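Local coordinates for protein 2-hydroxyethylphosphonate dioxygenase (Streptomyces viridochromogenes, PDB 4YAR) that catalyses the iron(II)-dependent conversion of 2-hydroxyethylphosphonate and dioxygen to hydroxymethylphosphonate and formate in the biosynthesis of the antibiotic and herbicide phosphinothricin tripeptide, at residues 115-118 and 119-123; 208-211 and 212-215; 217-220 and 221-224; 275-278 and 279-283; 306-309 and 310-313. The protein carries 1 engineered substitution. All coordinates share one frame; numbering follows the deposited sequence.

Interaction 1 (115-118 and 119-123); sequences ILCP and SDRLP
Pro118 and Arg121 bracket a type I beta turn, closed where Arg121 N donates to Pro118 O at 3.1 Å with an N-H...O angle of 157°. Past the turn the chain doubles back, and the CA atoms of Cys117 and Pro123 come within 6.3 Å of each other. Proline suits the entry position, where its restricted phi (-73°) fits the extended chain leading into the turn, while Ser119 and Asp120 at the two central positions are small and polar and suit a bend at least partly open to solvent. The reversal belongs to the loop that leaves strand 111-115 of the six-stranded antiparallel sheet and leads toward strand 133-140. Within the bend, Cys117 is the inward residue. Its SG lies anti to the backbone N (chi1 179°), which sends the sulfur across the reversal to lie 3.4 Å from Arg121 O and 4.0 Å from Pro123 CB. The aliphatic part of Arg121 runs past the same sulfur, with CB and CG each 4.0 Å from Cys117 SG, before the chain bends at chi3. A compact, weakly polar thiol fits this buried spot, where Phe95 and Ser185 also touch it. On the outer side, Asp120 folds back toward the proline ring, OD1 3.6 Å from Pro118 CG, the two side chains crossing at a slant. Pro123 O is gripped by Arg146 and Ser183, tying the returning chain to strands 143-146 and 183-186; the Pro123 side chain is about 9 Å from that of His182, an iron ligand that meets cadmium in this crystal.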
loop_
_atom_site.group_PDB
_atom_site.type_symbol
_atom_site.label_atom_id
_atom_site.label_comp_id
_atom_site.label_asym_id
_atom_site.label_seq_id
_atom_site.Cartn_x
_atom_site.Cartn_y
_atom_site.Cartn_z
ATOM N N ILE A 115 22.035 -1.855 11.252
ATOM C CA ILE A 115 21.697 -2.342 12.584
ATOM C C ILE A 115 22.952 -2.280 13.451
ATOM O O ILE A 115 23.959 -2.996 13.199
ATOM C CB ILE A 115 21.217 -3.803 12.482
ATOM C CG1 ILE A 115 20.043 -3.903 11.493
ATOM C CG2 ILE A 115 20.800 -4.308 13.849
ATOM C CD1 ILE A 115 18.856 -2.977 11.723
ATOM N N LEU A 116 22.997 -1.307 14.341
ATOM C CA LEU A 116 24.225 -1.079 15.123
ATOM C C LEU A 116 24.184 -1.371 16.593
ATOM O O LEU A 116 25.232 -1.305 17.279
ATOM C CB LEU A 116 24.679 0.427 14.986
ATOM C CG LEU A 116 24.761 0.972 13.551
ATOM C CD1 LEU A 116 24.954 2.466 13.544
ATOM C CD2 LEU A 116 25.888 0.262 12.846
ATOM N N CYS A 117 23.017 -1.640 17.105
ATOM C CA CYS A 117 22.914 -2.074 18.472
ATOM C C CYS A 117 23.557 -3.448 18.612
ATOM O O CYS A 117 23.189 -4.428 17.928
ATOM C CB CYS A 117 21.449 -2.068 18.918
ATOM S SG CYS A 117 21.258 -2.630 20.657
ATOM N N PRO A 118 24.587 -3.549 19.495
ATOM C CA PRO A 118 25.331 -4.799 19.590
ATOM C C PRO A 118 24.527 -5.915 20.287
ATOM O O PRO A 118 23.471 -5.662 20.914
ATOM C CB PRO A 118 26.573 -4.409 20.389
ATOM C CG PRO A 118 26.112 -3.264 21.212
ATOM C CD PRO A 118 25.082 -2.523 20.425
ATOM N N SER A 119 25.047 -7.122 20.168
ATOM C CA SER A 119 24.355 -8.336 20.604
ATOM C C SER A 119 24.231 -8.355 22.092
ATOM O O SER A 119 23.326 -9.008 22.598
ATOM C CB SER A 119 25.115 -9.585 20.154
ATOM O OG SER A 119 26.425 -9.643 20.663
ATOM N N ASP A 120 25.076 -7.595 22.822
ATOM C CA ASP A 120 25.006 -7.686 24.302
ATOM C C ASP A 120 24.203 -6.500 24.882
ATOM O O ASP A 120 24.280 -6.185 26.065
ATOM C CB ASP A 120 26.420 -7.775 24.881
ATOM C CG ASP A 120 27.194 -6.488 24.725
ATOM O OD1 ASP A 120 26.829 -5.625 23.884
ATOM O OD2 ASP A 120 28.186 -6.336 25.472
ATOM N N ARG A 121 23.392 -5.840 24.046
ATOM C CA ARG A 121 22.507 -4.839 24.531
ATOM C C ARG A 121 21.136 -5.142 23.980
ATOM O O ARG A 121 20.954 -5.291 22.758
ATOM C CB ARG A 121 22.973 -3.447 24.128
ATOM C CG ARG A 121 22.053 -2.310 24.578
ATOM C CD ARG A 121 22.526 -0.915 24.130
ATOM N NE ARG A 121 23.857 -0.660 24.668
ATOM C CZ ARG A 121 24.080 -0.129 25.866
ATOM N NH1 ARG A 121 23.075 0.245 26.624
ATOM N NH2 ARG A 121 25.322 0.056 26.286
ATOM N N LEU A 122 20.155 -5.186 24.856
ATOM C CA LEU A 122 18.799 -5.423 24.422
ATOM C C LEU A 122 18.310 -4.125 23.709
ATOM O O LEU A 122 18.477 -3.016 24.211
ATOM C CB LEU A 122 17.937 -5.742 25.641
ATOM C CG LEU A 122 16.735 -6.603 25.414
ATOM C CD1 LEU A 122 17.245 -8.015 25.145
ATOM C CD2 LEU A 122 15.885 -6.551 26.659
ATOM N N PRO A 123 17.814 -4.256 22.451
ATOM C CA PRO A 123 17.539 -3.077 21.679
ATOM C C PRO A 123 16.218 -2.398 22.121
ATOM O O PRO A 123 15.166 -2.994 22.069
ATOM C CB PRO A 123 17.396 -3.612 20.229
ATOM C CG PRO A 123 16.980 -5.038 20.377
ATOM C CD PRO A 123 17.617 -5.496 21.690
#

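Interaction 2 (208-211 and 212-215)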
loop_
_atom_site.group_PDB
_atom_site.type_symbol
_atom_site.label_atom_id
_atom_site.label_comp_id
_atom_site.label_asym_id
_atom_site.label_seq_id
_atom_site.Cartn_x
_atom_site.Cartn_y
_atom_site.Cartn_z
ATOM N N THR A 208 -8.876 8.903 9.632
ATOM C CA THR A 208 -8.747 10.338 9.499
ATOM C C THR A 208 -10.114 11.003 9.718
ATOM O O THR A 208 -10.195 12.011 10.446
ATOM C CB THR A 208 -8.211 10.715 8.123
ATOM O OG1 THR A 208 -6.887 10.144 7.994
ATOM C CG2 THR A 208 -8.133 12.250 7.933
ATOM N N GLU A 209 -11.159 10.406 9.134
ATOM C CA GLU A 209 -12.529 10.941 9.246
ATOM C C GLU A 209 -13.096 10.660 10.609
ATOM O O GLU A 209 -13.728 11.523 11.194
ATOM C CB GLU A 209 -13.457 10.386 8.173
ATOM C CG GLU A 209 -13.617 11.297 6.961
ATOM C CD GLU A 209 -14.809 10.907 6.084
ATOM O OE1 GLU A 209 -15.818 10.370 6.622
ATOM O OE2 GLU A 209 -14.726 11.135 4.848
ATOM N N ALA A 210 -12.845 9.469 11.135
ATOM C CA ALA A 210 -13.319 9.100 12.456
ATOM C C ALA A 210 -12.765 9.954 13.567
ATOM O O ALA A 210 -13.445 10.224 14.517
ATOM C CB ALA A 210 -13.044 7.643 12.721
ATOM N N ASN A 211 -11.506 10.345 13.461
ATOM C CA ASN A 211 -10.900 11.283 14.397
ATOM C C ASN A 211 -11.722 12.538 14.515
ATOM O O ASN A 211 -11.698 13.120 15.561
ATOM C CB ASN A 211 -9.468 11.686 13.999
ATOM C CG ASN A 211 -8.485 10.542 14.123
ATOM O OD1 ASN A 211 -8.656 9.628 14.929
ATOM N ND2 ASN A 211 -7.452 10.588 13.313
ATOM N N ASN A 212 -12.447 12.921 13.458
ATOM C CA ASN A 212 -13.229 14.146 13.438
ATOM C C ASN A 212 -14.676 13.941 13.843
ATOM O O ASN A 212 -15.392 14.925 14.093
ATOM C CB ASN A 212 -13.229 14.762 12.042
ATOM C CG ASN A 212 -11.850 15.193 11.610
ATOM O OD1 ASN A 212 -11.401 14.853 10.509
ATOM N ND2 ASN A 212 -11.164 15.948 12.482
ATOM N N TRP A 213 -15.116 12.685 13.920
ATOM C CA TRP A 213 -16.394 12.452 14.541
ATOM C C TRP A 213 -16.470 12.876 15.997
ATOM O O TRP A 213 -15.466 12.913 16.750
ATOM C CB TRP A 213 -16.770 10.980 14.470
ATOM C CG TRP A 213 -16.833 10.467 13.101
ATOM C CD1 TRP A 213 -16.918 11.170 11.931
ATOM C CD2 TRP A 213 -16.937 9.101 12.740
ATOM N NE1 TRP A 213 -17.008 10.304 10.863
ATOM C CE2 TRP A 213 -16.969 9.030 11.333
ATOM C CE3 TRP A 213 -16.885 7.922 13.463
ATOM C CZ2 TRP A 213 -17.059 7.816 10.646
ATOM C CZ3 TRP A 213 -16.908 6.759 12.801
ATOM C CH2 TRP A 213 -16.993 6.709 11.382
ATOM N N SER A 214 -17.677 13.175 16.446
ATOM C CA SER A 214 -17.871 13.378 17.883
ATOM C C SER A 214 -17.455 12.148 18.701
ATOM O O SER A 214 -17.546 10.980 18.246
ATOM C CB SER A 214 -19.294 13.744 18.204
ATOM O OG SER A 214 -20.186 12.681 17.987
ATOM N N THR A 215 -17.096 12.380 19.969
ATOM C CA THR A 215 -16.751 11.208 20.781
ATOM C C THR A 215 -17.876 10.209 20.911
ATOM O O THR A 215 -17.651 9.012 20.893
ATOM C CB THR A 215 -16.129 11.610 22.145
ATOM O OG1 THR A 215 -14.971 12.420 21.952
ATOM C CG2 THR A 215 -15.650 10.442 22.821
HETATM O O HOH W 1 -13.230 10.937 17.565
#
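Thr208 stands in the last turn of helix 204-210, which gives way to a type I beta turn from Ala210 to Trp213 with the Trp213 indole laid over the helix end. The hydroxyl of Thr208 is bonded back to Ser204 O, one turn earlier, a common use of threonine on an exposed helix face. Glu209 contributes mainly its backbone: its carbonyl oxygen accepts from Asn212 N at 3.0 Å and, more weakly, from Trp213 N, and it also lies beneath the pyrrole side of the indole, 3.3 Å from Trp213 CD1. Ala210 O accepts a second weak bond from Trp213 N, at 3.0 Å, across the turn. Ala210 also provides the platform for the ring. Trp213 CG is anti to its own carbonyl carbon (chi1 -59°), which sets Ala210 CA 3.8 Å from the centroid of the five-membered ring, a CH-pi contact over the face. A methyl is small enough for the broad ring to settle this close, and Ala210 CB reaches the benzo part, 3.9 Å from Trp213 CE3. Beyond the ring, Ser214 N-caps helix 215-224. A water lies 3.1 Å from both Ala210 O and Trp213 O, placed to donate to them, though it has more acceptors nearby than protons.

Interaction 3 (217-220 and 221-224)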
loop_
_atom_site.group_PDB
_atom_site.type_symbol
_atom_site.label_atom_id
_atom_site.label_comp_id
_atom_site.label_asym_id
_atom_site.label_seq_id
_atom_site.Cartn_x
_atom_site.Cartn_y
_atom_site.Cartn_z
ATOM N N ALA A 217 -20.256 9.385 18.746
ATOM C CA ALA A 217 -20.355 8.613 17.532
ATOM C C ALA A 217 -19.143 7.665 17.413
ATOM O O ALA A 217 -19.276 6.518 17.039
ATOM C CB ALA A 217 -20.459 9.520 16.341
ATOM N N PHE A 218 -17.986 8.130 17.807
ATOM C CA PHE A 218 -16.762 7.270 17.816
ATOM C C PHE A 218 -16.931 6.023 18.689
ATOM O O PHE A 218 -16.706 4.903 18.237
ATOM C CB PHE A 218 -15.567 8.084 18.218
ATOM C CG PHE A 218 -14.253 7.362 18.041
ATOM C CD1 PHE A 218 -13.709 7.239 16.785
ATOM C CD2 PHE A 218 -13.598 6.824 19.126
ATOM C CE1 PHE A 218 -12.481 6.596 16.581
ATOM C CE2 PHE A 218 -12.391 6.155 18.940
ATOM C CZ PHE A 218 -11.822 6.067 17.663
ATOM N N GLU A 219 -17.529 6.202 19.887
ATOM C CA GLU A 219 -17.776 5.088 20.779
ATOM C C GLU A 219 -18.803 4.136 20.242
ATOM O O GLU A 219 -18.687 2.918 20.413
ATOM C CB GLU A 219 -18.138 5.585 22.206
ATOM C CG GLU A 219 -17.015 6.385 22.851
ATOM C CD GLU A 219 -15.754 5.577 23.119
ATOM O OE1 GLU A 219 -15.861 4.336 23.312
ATOM O OE2 GLU A 219 -14.671 6.168 23.118
ATOM N N GLU A 220 -19.822 4.690 19.562
ATOM C CA GLU A 220 -20.794 3.845 18.924
ATOM C C GLU A 220 -20.137 3.035 17.793
ATOM O O GLU A 220 -20.463 1.878 17.555
ATOM C CB GLU A 220 -21.932 4.712 18.339
ATOM C CG GLU A 220 -22.842 5.391 19.375
ATOM C CD GLU A 220 -23.692 4.423 20.203
ATOM O OE1 GLU A 220 -23.838 3.233 19.859
ATOM O OE2 GLU A 220 -24.252 4.913 21.219
ATOM N N ALA A 221 -19.282 3.686 17.035
ATOM C CA ALA A 221 -18.563 2.922 15.996
ATOM C C ALA A 221 -17.724 1.772 16.566
ATOM O O ALA A 221 -17.747 0.669 16.062
ATOM C CB ALA A 221 -17.732 3.866 15.169
ATOM N N LEU A 222 -17.042 2.022 17.652
ATOM C CA LEU A 222 -16.209 0.983 18.266
ATOM C C LEU A 222 -16.998 -0.214 18.741
ATOM O O LEU A 222 -16.558 -1.322 18.583
ATOM C CB LEU A 222 -15.352 1.535 19.380
ATOM C CG LEU A 222 -14.313 2.541 18.957
ATOM C CD1 LEU A 222 -13.468 2.931 20.159
ATOM C CD2 LEU A 222 -13.468 2.020 17.812
ATOM N N LYS A 223 -18.131 0.042 19.393
ATOM C CA LYS A 223 -19.029 -0.967 19.830
ATOM C C LYS A 223 -19.509 -1.807 18.670
ATOM O O LYS A 223 -19.578 -3.012 18.742
ATOM C CB LYS A 223 -20.258 -0.317 20.463
ATOM C CG LYS A 223 -20.153 -0.047 21.950
ATOM C CD LYS A 223 -21.538 0.060 22.602
ATOM C CE LYS A 223 -22.596 -0.875 22.003
ATOM N NZ LYS A 223 -23.806 -1.090 22.858
ATOM N N ALA A 224 -19.900 -1.138 17.594
ATOM C CA ALA A 224 -20.295 -1.813 16.391
ATOM C C ALA A 224 -19.201 -2.751 15.860
ATOM O O ALA A 224 -19.557 -3.802 15.311
ATOM C CB ALA A 224 -20.753 -0.822 15.332
#
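Phe218 carries its ring anti to the backbone N (chi1 -171°), whereas Leu222 holds CG anti to the carbonyl carbon (chi1 -65°); one turn apart on the helix, these settings lean the two side chains together. Leu222 CD1 lies 3.6 Å from Phe218 CE2 and 4.0 Å from Phe218 CD2, with Leu222 CG over one face of the phenyl ring. The branched end of the leucine thus covers one side of the ring rather than its whole surface, and the two groups cross at an angle. Both residues are apolar, which suits an i to i+4 pair in van der Waals contact. Beneath them runs regular alpha-helical bonding, Ala221 N to Ala217 O at 2.8 Å and Leu222 N to Phe218 O at 3.0 Å, continued by Lys223 and Ala224 to the carbonyls of Glu219 and Glu220. Ala217, Ala221 and Ala224 keep the intervening surface low, and Ala221 CB rests 3.4 Å from Phe218 O. Glu220 and Lys223 are exposed; bent at chi2 and chi3, they leave Glu220 OE1 and Lys223 NZ 5.3 Å apart, a distance at which their opposite charges may attract without forming a salt bridge. Lys223 CB and CG instead pack on Glu219 O, each at 3.6 Å. Helix 215-224 begins at the N-cap Ser214; Phe218 leans on Ala210 of helix 204-210 and Ala221 on Trp213 of the connecting turn, while near its far end Leu222 O accepts from Ser226 OG.

Interaction 4 (275-278 and 279-283)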
loop_
_atom_site.group_PDB
_atom_site.type_symbol
_atom_site.label_atom_id
_atom_site.label_comp_id
_atom_site.label_asym_id
_atom_site.label_seq_id
_atom_site.Cartn_x
_atom_site.Cartn_y
_atom_site.Cartn_z
ATOM N N VAL A 275 -27.579 -17.928 -0.609
ATOM C CA VAL A 275 -28.529 -17.180 0.229
ATOM C C VAL A 275 -28.060 -15.697 0.321
ATOM O O VAL A 275 -28.841 -14.785 0.142
ATOM C CB VAL A 275 -28.638 -17.759 1.652
ATOM C CG1 VAL A 275 -29.347 -16.833 2.614
ATOM C CG2 VAL A 275 -29.383 -19.105 1.652
ATOM N N LEU A 276 -26.784 -15.492 0.644
ATOM C CA LEU A 276 -26.286 -14.123 0.818
ATOM C C LEU A 276 -26.323 -13.315 -0.472
ATOM O O LEU A 276 -26.612 -12.128 -0.444
ATOM C CB LEU A 276 -24.927 -14.115 1.454
ATOM C CG LEU A 276 -24.938 -14.747 2.847
ATOM C CD1 LEU A 276 -23.525 -14.819 3.364
ATOM C CD2 LEU A 276 -25.815 -13.990 3.871
ATOM N N ARG A 277 -26.080 -13.989 -1.582
ATOM C CA ARG A 277 -26.131 -13.355 -2.868
ATOM C C ARG A 277 -27.553 -12.956 -3.224
ATOM O O ARG A 277 -27.766 -11.885 -3.750
ATOM C CB ARG A 277 -25.574 -14.227 -3.961
ATOM C CG ARG A 277 -25.370 -13.432 -5.248
ATOM C CD ARG A 277 -24.264 -14.058 -6.076
ATOM N NE ARG A 277 -23.868 -13.206 -7.181
ATOM C CZ ARG A 277 -23.344 -13.663 -8.322
ATOM N NH1 ARG A 277 -23.138 -14.978 -8.522
ATOM N NH2 ARG A 277 -23.046 -12.791 -9.276
ATOM N N THR A 278 -28.502 -13.829 -2.931
ATOM C CA THR A 278 -29.901 -13.585 -3.208
ATOM C C THR A 278 -30.399 -12.400 -2.334
ATOM O O THR A 278 -31.100 -11.499 -2.825
ATOM C CB THR A 278 -30.712 -14.802 -2.855
ATOM O OG1 THR A 278 -30.344 -15.875 -3.728
ATOM C CG2 THR A 278 -32.151 -14.456 -3.006
ATOM N N LEU A 279 -29.980 -12.396 -1.065
ATOM C CA LEU A 279 -30.271 -11.247 -0.212
ATOM C C LEU A 279 -29.649 -9.947 -0.707
ATOM O O LEU A 279 -30.308 -8.886 -0.751
ATOM C CB LEU A 279 -29.767 -11.490 1.208
ATOM C CG LEU A 279 -30.819 -11.519 2.290
ATOM C CD1 LEU A 279 -31.507 -12.872 2.293
ATOM C CD2 LEU A 279 -30.134 -11.306 3.620
ATOM N N GLY A 280 -28.379 -10.017 -1.124
ATOM C CA GLY A 280 -27.728 -8.803 -1.647
ATOM C C GLY A 280 -28.386 -8.242 -2.874
ATOM O O GLY A 280 -28.467 -7.011 -3.044
ATOM N N ARG A 281 -28.772 -9.109 -3.777
ATOM C CA ARG A 281 -29.480 -8.670 -5.020
ATOM C C ARG A 281 -30.756 -7.958 -4.642
ATOM O O ARG A 281 -31.087 -6.906 -5.199
ATOM C CB ARG A 281 -29.917 -9.868 -5.927
ATOM C CG ARG A 281 -28.808 -10.519 -6.725
ATOM C CD ARG A 281 -29.352 -11.348 -7.907
ATOM N NE ARG A 281 -28.332 -12.275 -8.405
ATOM C CZ ARG A 281 -28.127 -13.526 -7.980
ATOM N NH1 ARG A 281 -28.882 -14.082 -7.032
ATOM N NH2 ARG A 281 -27.145 -14.240 -8.529
ATOM N N ALA A 282 -31.486 -8.534 -3.684
ATOM C CA ALA A 282 -32.811 -8.021 -3.338
ATOM C C ALA A 282 -32.762 -6.707 -2.610
ATOM O O ALA A 282 -33.631 -5.873 -2.828
ATOM C CB ALA A 282 -33.564 -9.023 -2.500
ATOM N N LEU A 283 -31.793 -6.550 -1.715
ATOM C CA LEU A 283 -31.644 -5.357 -0.833
ATOM C C LEU A 283 -30.648 -4.301 -1.261
ATOM O O LEU A 283 -30.598 -3.171 -0.704
ATOM C CB LEU A 283 -31.276 -5.833 0.568
ATOM C CG LEU A 283 -32.312 -6.673 1.341
ATOM C CD1 LEU A 283 -32.361 -6.080 2.751
ATOM C CD2 LEU A 283 -33.724 -6.629 0.804
#
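Val275 O and Leu279 N, 2.9 Å apart, start a run of i to i+4 helical bonds that passes through Gly280 N to Leu276 O and Arg281 N to Arg277 O and reaches Ala282 N. On the outer face Arg277 and Arg281, one turn apart, cross at a slant, the guanidinium planes 29° apart. Arg281 NH2 stands over the rim of the Arg277 guanidinium, 3.7 Å from Arg277 NE, and Arg277 CG in turn lies over a face of the Arg281 group. Like charges this close should repel somewhat, though the flat groups and long aliphatic chains allow the approach; Arg277 has two conformers, so it holds for one of them and is uncertain. Both segments lie on helix 270-283 of the second cro/C1-type helix-turn-helix region, and aliphatic residues suit its inner face: Val275 and Leu279 both pack on Leu260 of helix 257-265, and Leu279 also reaches Ala253 and Leu235. Leu279 CB sits 3.6 Å from Val275 O. Between the two faces, Thr278 turns OG1 anti to its carbonyl carbon (chi1 -66°), where the hydroxyl bonds to Thr274 O, and Ala282 CB packs 3.5 Å from Thr278 O.

Interaction 5 (306-309 and 310-313); sequences TIED and SRRS
Asp309 and Arg312 make the salt bridge of this short helix: Asp309 OD1 lies 3.0 Å from Arg312 NH1, at the edge of the guanidinium and near its plane, although the carboxylate is turned 59° from that plane. The other carboxylate oxygen serves the helix start. Asp309 OD2 accepts from Thr306 N at 2.9 Å, and Asp309 N donates to Thr306 OG1, also at 2.9 Å, a capping box in which threonine and aspartate each satisfy the other's backbone N-H. One carboxylate therefore completes the capping box and holds an arginine. Main-chain bonds follow, with Arg311 N to Ile307 O and Arg312 N to Glu308 O both 2.8 Å long; at the other end Ser313 OG donates to Ser310 O at 2.6 Å. In a packing contact, Ile307 and Arg311 lie side by side. Ile307 CG2, anti to the backbone N, lies over a face of the Arg311 guanidinium, 3.5 Å from Arg311 NH1, while Glu308 CG meets its edge. Arg311 also has a long, weak ion pair with Asp166 and a weak bond to Gly165 O. Helix 307-312 leads into strand 315-317 at the border of the seven-stranded sheet, and the small hydroxyls of Ser310 and Ser313 fasten it to the backbone of Ser324, at the end of strand 320-324.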
loop_
_atom_site.group_PDB
_atom_site.type_symbol
_atom_site.label_atom_id
_atom_site.label_comp_id
_atom_site.label_asym_id
_atom_site.label_seq_id
_atom_site.Cartn_x
_atom_site.Cartn_y
_atom_site.Cartn_z
ATOM N N THR A 306 11.389 -17.822 5.829
ATOM C CA THR A 306 12.820 -18.115 6.008
ATOM C C THR A 306 13.522 -18.075 4.660
ATOM O O THR A 306 12.903 -18.093 3.614
ATOM C CB THR A 306 13.068 -19.519 6.598
ATOM O OG1 THR A 306 12.557 -20.509 5.699
ATOM C CG2 THR A 306 12.408 -19.673 7.921
ATOM N N ILE A 307 14.854 -18.068 4.704
ATOM C CA ILE A 307 15.643 -18.210 3.488
ATOM C C ILE A 307 15.199 -19.464 2.700
ATOM O O ILE A 307 15.033 -19.432 1.475
ATOM C CB ILE A 307 17.111 -18.317 3.873
ATOM C CG1 ILE A 307 17.590 -16.960 4.459
ATOM C CG2 ILE A 307 17.957 -18.588 2.694
ATOM C CD1 ILE A 307 18.618 -17.126 5.567
ATOM N N GLU A 308 15.040 -20.552 3.407
ATOM C CA GLU A 308 14.694 -21.804 2.773
ATOM C C GLU A 308 13.315 -21.755 2.183
ATOM O O GLU A 308 13.115 -22.259 1.062
ATOM C CB GLU A 308 14.823 -22.973 3.732
ATOM C CG GLU A 308 16.288 -23.290 3.959
ATOM C CD GLU A 308 16.543 -24.404 4.965
ATOM O OE1 GLU A 308 15.837 -24.459 6.017
ATOM O OE2 GLU A 308 17.475 -25.205 4.693
ATOM N N ASP A 309 12.363 -21.128 2.882
ATOM C CA ASP A 309 11.054 -20.859 2.250
ATOM C C ASP A 309 11.265 -20.122 0.926
ATOM O O ASP A 309 10.656 -20.428 -0.124
ATOM C CB ASP A 309 10.102 -19.965 3.130
ATOM C CG ASP A 309 9.586 -20.610 4.424
ATOM O OD1 ASP A 309 9.360 -21.850 4.543
ATOM O OD2 ASP A 309 9.371 -19.849 5.420
ATOM N N SER A 310 12.056 -19.043 0.914
ATOM C CA SER A 310 12.192 -18.304 -0.307
ATOM C C SER A 310 12.884 -19.163 -1.416
ATOM O O SER A 310 12.502 -19.127 -2.576
ATOM C CB SER A 310 12.967 -16.974 -0.092
ATOM O OG SER A 310 12.236 -16.187 0.778
ATOM N N ARG A 311 13.874 -19.948 -1.024
ATOM C CA ARG A 311 14.523 -20.853 -1.963
ATOM C C ARG A 311 13.541 -21.833 -2.576
ATOM O O ARG A 311 13.566 -22.072 -3.795
ATOM C CB ARG A 311 15.644 -21.653 -1.251
ATOM C CG ARG A 311 16.954 -20.920 -1.113
ATOM C CD ARG A 311 18.059 -21.977 -0.887
ATOM N NE ARG A 311 19.287 -21.358 -0.445
ATOM C CZ ARG A 311 19.707 -21.311 0.819
ATOM N NH1 ARG A 311 18.997 -21.849 1.822
ATOM N NH2 ARG A 311 20.849 -20.737 1.090
ATOM N N ARG A 312 12.659 -22.386 -1.748
ATOM C CA ARG A 312 11.682 -23.395 -2.231
ATOM C C ARG A 312 10.703 -22.760 -3.175
ATOM O O ARG A 312 10.181 -23.409 -4.046
ATOM C CB ARG A 312 10.869 -23.975 -1.113
ATOM C CG ARG A 312 11.560 -25.064 -0.336
ATOM C CD ARG A 312 10.597 -25.604 0.687
ATOM N NE ARG A 312 11.385 -25.971 1.841
ATOM C CZ ARG A 312 11.467 -25.308 2.990
ATOM N NH1 ARG A 312 10.743 -24.217 3.246
ATOM N NH2 ARG A 312 12.274 -25.793 3.929
ATOM N N SER A 313 10.468 -21.446 -2.993
ATOM C CA SER A 313 9.552 -20.692 -3.850
ATOM C C SER A 313 10.125 -20.372 -5.218
ATOM O O SER A 313 9.440 -19.856 -6.089
ATOM C CB SER A 313 9.115 -19.446 -3.126
ATOM O OG SER A 313 10.068 -18.433 -3.282
#

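In the fold
Along the chain the five contacts follow one another in order. Interaction 1 lies in a loop of the six-stranded sheet, and interaction 5 beside the border of the seven-stranded one, their centres about 27 Å apart. Interaction 2 spans the end of helix 204-210 and the turn after it, interaction 3 the following helix 215-224; their centres are about 11 Å apart and they touch. Interaction 4 is in the second helix-turn-helix region, about 27 Å between centres from interaction 3 and 57 Å from interaction 1, across the centre of the chain. Interactions 1 and 5 thus belong to the beta-sheet parts, where the iron-binding His129 and His182 sit in loops beside strands 133-140 and 183-186, and interactions 2 to 4 to the helical parts.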